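Local atomic coordinates of putative 4-Hydroxy-2-oxoglutarate aldolase / 2-dehydro-3-deoxyphosphogluconate aldolase (Yersinia enterocolitica, PDB entry 3LM7), a protein that is a putative aldolase of the KDGP aldolase family, which belongs to the TIM-barrel clan of proteins. Residues Leu198-Leu209 / Thr239-Val248. Residues are numbered along the deposited sequence; the frame is centred on the assembly and turned at random.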
loop_
_atom_site.group_PDB
_atom_site.type_symbol
_atom_site.label_atom_id
_atom_site.label_comp_id
_atom_site.label_asym_id
_atom_site.label_seq_id
_atom_site.Cartn_x
_atom_site.Cartn_y
_atom_site.Cartn_z
ATOM N N LEU A 198 -3.001 -6.787 -25.092
ATOM C CA LEU A 198 -3.594 -5.461 -24.933
ATOM C C LEU A 198 -5.089 -5.504 -24.682
ATOM O O LEU A 198 -5.647 -4.519 -24.190
ATOM C CB LEU A 198 -3.314 -4.615 -26.219
ATOM C CG LEU A 198 -1.829 -4.372 -26.509
ATOM C CD1 LEU A 198 -1.639 -3.615 -27.839
ATOM C CD2 LEU A 198 -1.177 -3.571 -25.323
ATOM N N ASP A 199 -5.726 -6.619 -25.025
ATOM C CA ASP A 199 -7.207 -6.739 -24.872
ATOM C C ASP A 199 -7.654 -7.281 -23.512
ATOM O O ASP A 199 -8.792 -7.040 -23.084
ATOM C CB ASP A 199 -7.771 -7.591 -25.999
ATOM C CG ASP A 199 -7.664 -6.898 -27.353
ATOM O OD1 ASP A 199 -7.749 -5.623 -27.433
ATOM O OD2 ASP A 199 -7.503 -7.651 -28.337
ATOM N N ASN A 200 -6.790 -8.003 -22.817
ATOM C CA ASN A 200 -7.192 -8.523 -21.475
ATOM C C ASN A 200 -6.445 -7.821 -20.322
ATOM O O ASN A 200 -6.711 -8.080 -19.175
ATOM C CB ASN A 200 -7.076 -10.051 -21.371
ATOM C CG ASN A 200 -5.653 -10.539 -21.566
ATOM O OD1 ASN A 200 -4.682 -9.811 -21.343
ATOM N ND2 ASN A 200 -5.520 -11.785 -21.996
ATOM N N PHE A 201 -5.536 -6.904 -20.674
ATOM C CA PHE A 201 -4.692 -6.242 -19.695
ATOM C C PHE A 201 -5.537 -5.470 -18.735
ATOM O O PHE A 201 -5.358 -5.603 -17.538
ATOM C CB PHE A 201 -3.723 -5.290 -20.397
ATOM C CG PHE A 201 -2.877 -4.454 -19.447
ATOM C CD1 PHE A 201 -1.729 -4.998 -18.887
ATOM C CD2 PHE A 201 -3.235 -3.124 -19.151
ATOM C CE1 PHE A 201 -0.903 -4.194 -17.999
ATOM C CE2 PHE A 201 -2.450 -2.315 -18.294
ATOM C CZ PHE A 201 -1.273 -2.846 -17.723
ATOM N N GLU A 202 -6.450 -4.608 -19.230
ATOM C CA GLU A 202 -7.245 -3.828 -18.279
ATOM C C GLU A 202 -8.000 -4.720 -17.268
ATOM O O GLU A 202 -7.934 -4.470 -16.064
ATOM C CB GLU A 202 -8.275 -2.932 -19.013
ATOM C CG GLU A 202 -9.163 -2.180 -18.033
ATOM C CD GLU A 202 -10.001 -1.126 -18.754
ATOM O OE1 GLU A 202 -9.762 -0.848 -19.944
ATOM O OE2 GLU A 202 -10.865 -0.586 -18.106
ATOM N N GLN A 203 -8.655 -5.772 -17.751
ATOM C CA GLN A 203 -9.448 -6.566 -16.848
ATOM C C GLN A 203 -8.528 -7.278 -15.817
ATOM O O GLN A 203 -8.818 -7.287 -14.643
ATOM C CB GLN A 203 -10.261 -7.587 -17.643
ATOM C CG GLN A 203 -11.124 -8.465 -16.705
ATOM C CD GLN A 203 -11.891 -9.542 -17.492
ATOM O OE1 GLN A 203 -11.863 -9.545 -18.720
ATOM N NE2 GLN A 203 -12.491 -10.497 -16.787
ATOM N N ILE A 204 -7.383 -7.759 -16.257
ATOM C CA ILE A 204 -6.493 -8.469 -15.370
ATOM C C ILE A 204 -5.930 -7.569 -14.256
ATOM O O ILE A 204 -5.910 -7.944 -13.061
ATOM C CB ILE A 204 -5.336 -9.195 -16.204
ATOM C CG1 ILE A 204 -5.910 -10.475 -16.855
ATOM C CG2 ILE A 204 -4.153 -9.524 -15.261
ATOM C CD1 ILE A 204 -5.038 -11.129 -18.018
ATOM N N VAL A 205 -5.508 -6.369 -14.640
ATOM C CA VAL A 205 -5.089 -5.394 -13.647
ATOM C C VAL A 205 -6.250 -4.891 -12.777
ATOM O O VAL A 205 -6.077 -4.763 -11.561
ATOM C CB VAL A 205 -4.317 -4.200 -14.296
ATOM C CG1 VAL A 205 -3.899 -3.158 -13.185
ATOM C CG2 VAL A 205 -3.061 -4.743 -15.085
ATOM N N GLN A 206 -7.429 -4.688 -13.356
ATOM C CA GLN A 206 -8.519 -4.158 -12.576
ATOM C C GLN A 206 -8.864 -5.172 -11.468
ATOM O O GLN A 206 -9.256 -4.795 -10.372
ATOM C CB GLN A 206 -9.752 -3.996 -13.468
ATOM C CG GLN A 206 -10.907 -3.212 -12.816
ATOM C CD GLN A 206 -10.575 -1.749 -12.566
ATOM O OE1 GLN A 206 -10.351 -0.986 -13.515
ATOM N NE2 GLN A 206 -10.552 -1.353 -11.297
ATOM N N ILE A 207 -8.822 -6.470 -11.789
ATOM C CA ILE A 207 -9.123 -7.464 -10.742
ATOM C C ILE A 207 -8.236 -7.282 -9.527
ATOM O O ILE A 207 -8.698 -7.332 -8.380
ATOM C CB ILE A 207 -8.933 -8.887 -11.334
ATOM C CG1 ILE A 207 -10.165 -9.229 -12.154
ATOM C CG2 ILE A 207 -8.679 -9.955 -10.212
ATOM C CD1 ILE A 207 -9.911 -10.470 -13.059
ATOM N N ALA A 208 -6.941 -7.060 -9.766
ATOM C CA ALA A 208 -5.986 -6.853 -8.647
ATOM C C ALA A 208 -6.296 -5.543 -7.911
ATOM O O ALA A 208 -6.231 -5.504 -6.654
ATOM C CB ALA A 208 -4.462 -6.823 -9.154
ATOM N N LEU A 209 -6.593 -4.469 -8.661
ATOM C CA LEU A 209 -6.912 -3.207 -8.003
ATOM C C LEU A 209 -8.208 -3.308 -7.196
ATOM O O LEU A 209 -8.267 -2.789 -6.085
ATOM C CB LEU A 209 -7.055 -2.068 -9.036
ATOM C CG LEU A 209 -5.818 -1.768 -9.881
ATOM C CD1 LEU A 209 -6.150 -0.666 -10.982
ATOM C CD2 LEU A 209 -4.629 -1.271 -8.964
ATOM N N THR A 239 0.083 2.168 -25.193
ATOM C CA THR A 239 -1.316 1.754 -25.083
ATOM C C THR A 239 -1.537 1.192 -23.645
ATOM O O THR A 239 -2.562 1.453 -22.981
ATOM C CB THR A 239 -1.651 0.633 -26.135
ATOM O OG1 THR A 239 -1.514 1.179 -27.450
ATOM C CG2 THR A 239 -3.056 0.092 -25.981
ATOM N N LEU A 240 -0.568 0.407 -23.175
ATOM C CA LEU A 240 -0.618 -0.075 -21.772
ATOM C C LEU A 240 -0.603 1.043 -20.745
ATOM O O LEU A 240 -1.459 1.095 -19.848
ATOM C CB LEU A 240 0.539 -1.051 -21.499
ATOM C CG LEU A 240 0.395 -2.330 -22.313
ATOM C CD1 LEU A 240 1.773 -3.136 -22.336
ATOM C CD2 LEU A 240 -0.791 -3.247 -21.896
ATOM N N LEU A 241 0.383 1.944 -20.853
ATOM C CA LEU A 241 0.389 3.131 -19.993
ATOM C C LEU A 241 -0.984 3.844 -19.941
ATOM O O LEU A 241 -1.499 4.172 -18.846
ATOM C CB LEU A 241 1.474 4.122 -20.456
ATOM C CG LEU A 241 1.699 5.286 -19.476
ATOM C CD1 LEU A 241 2.066 4.837 -18.011
ATOM C CD2 LEU A 241 2.730 6.299 -20.079
ATOM N N ASP A 242 -1.562 4.154 -21.121
ATOM C CA ASP A 242 -2.839 4.830 -21.146
ATOM C C ASP A 242 -3.924 4.055 -20.360
ATOM O O ASP A 242 -4.746 4.675 -19.673
ATOM C CB ASP A 242 -3.321 5.054 -22.592
ATOM C CG ASP A 242 -2.508 6.098 -23.336
ATOM O OD1 ASP A 242 -1.781 6.839 -22.685
ATOM O OD2 ASP A 242 -2.567 6.129 -24.592
ATOM N N ILE A 243 -3.964 2.722 -20.465
ATOM C CA ILE A 243 -4.925 1.949 -19.638
ATOM C C ILE A 243 -4.620 2.141 -18.134
ATOM O O ILE A 243 -5.522 2.375 -17.282
ATOM C CB ILE A 243 -4.858 0.421 -19.999
ATOM C CG1 ILE A 243 -5.381 0.222 -21.436
ATOM C CG2 ILE A 243 -5.686 -0.434 -18.996
ATOM C CD1 ILE A 243 -5.089 -1.180 -22.005
ATOM N N VAL A 244 -3.333 2.061 -17.795
ATOM C CA VAL A 244 -2.939 2.236 -16.394
ATOM C C VAL A 244 -3.454 3.619 -15.888
ATOM O O VAL A 244 -4.114 3.725 -14.827
ATOM C CB VAL A 244 -1.427 2.125 -16.232
ATOM C CG1 VAL A 244 -1.014 2.548 -14.801
ATOM C CG2 VAL A 244 -0.941 0.606 -16.573
ATOM N N LYS A 245 -3.208 4.680 -16.677
ATOM C CA LYS A 245 -3.655 6.007 -16.236
ATOM C C LYS A 245 -5.164 6.100 -16.110
ATOM O O LYS A 245 -5.706 6.878 -15.282
ATOM C CB LYS A 245 -3.187 7.089 -17.242
ATOM C CG LYS A 245 -1.719 7.320 -17.164
ATOM C CD LYS A 245 -1.299 8.369 -18.219
ATOM C CE LYS A 245 0.184 8.656 -18.054
ATOM N NZ LYS A 245 0.559 9.844 -18.904
ATOM N N LYS A 246 -5.864 5.317 -16.930
ATOM C CA LYS A 246 -7.342 5.302 -16.883
ATOM C C LYS A 246 -7.799 4.655 -15.600
ATOM O O LYS A 246 -8.744 5.148 -14.941
ATOM C CB LYS A 246 -7.953 4.531 -18.109
ATOM C CG LYS A 246 -9.488 4.622 -18.174
ATOM C CD LYS A 246 -10.100 3.945 -19.422
ATOM C CE LYS A 246 -9.798 2.453 -19.420
ATOM N NZ LYS A 246 -10.415 1.743 -20.586
ATOM N N ILE A 247 -7.181 3.531 -15.247
ATOM C CA ILE A 247 -7.777 2.734 -14.157
ATOM C C ILE A 247 -7.176 2.989 -12.781
ATOM O O ILE A 247 -7.808 2.666 -11.739
ATOM C CB ILE A 247 -7.805 1.192 -14.489
ATOM C CG1 ILE A 247 -6.382 0.655 -14.550
ATOM C CG2 ILE A 247 -8.589 0.925 -15.817
ATOM C CD1 ILE A 247 -6.349 -0.846 -14.862
ATOM N N VAL A 248 -5.948 3.513 -12.752
ATOM C CA VAL A 248 -5.305 3.863 -11.465
ATOM C C VAL A 248 -5.632 5.328 -11.135
ATOM O O VAL A 248 -5.013 6.248 -11.656
ATOM C CB VAL A 248 -3.793 3.613 -11.487
ATOM C CG1 VAL A 248 -3.166 4.000 -10.137
ATOM C CG2 VAL A 248 -3.532 2.126 -11.835
HETATM O O HOH W 1 -9.795 1.342 -10.540
#
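The ring of Phe201 lies between methyl groups on both faces. Leu240 CD2 comes over one face as a CH-pi contact, 3.6 Å from the ring centroid and 17° off its normal, and Val205 CG2, from the next turn of the ring's own helix, lies over the rim of the opposite face. Ile243 CG2 and Val244 CG2 meet the ring edge in its plane, the latter 3.7 Å from Phe201 CZ, so contacts from three sides restrict the ring's tilt. The CB of Phe201 points toward helix 239-247, and its CG, anti to the backbone N, carries the ring against Leu240, Ile243 and Val244.

Leu198 crosses Leu240 at about a right angle, and their CD2 atoms are tightly packed at 3.5 Å. One turn after Ile243, Ile247 acts as a knob in a hole formed by Glu202, Val205, Gln206 and Leu209. Ile247 CG1 lies between backbone N and carbonyl carbon, directing Ile247 CD1 to within 3.8 Å of Val205 CG1, while its CG2 faces the polar ends of Glu202 and Gln206.

At the more exposed margin, Lys246 NZ donates to Glu202 OE1 at 2.7 Å, a salt bridge on the syn side but 26° out of the carboxylate plane. A water bridges Gln206 NE2 to the carbonyl oxygen of Ile247; Gln206 NE2 also hydrogen-bonds to Asp210 OD1.

The axes of 201-209 and 239-247 come within 10.3 Å at closest, crossing at -38°. Helix 201-211 follows the last strand, 189-192, while Phe201, Leu240 and Val244 all touch Leu17 of the first, 17-20. The helices thus pack side by side outside the barrel where its first and last strands come round, consistent with the TIM-barrel fold.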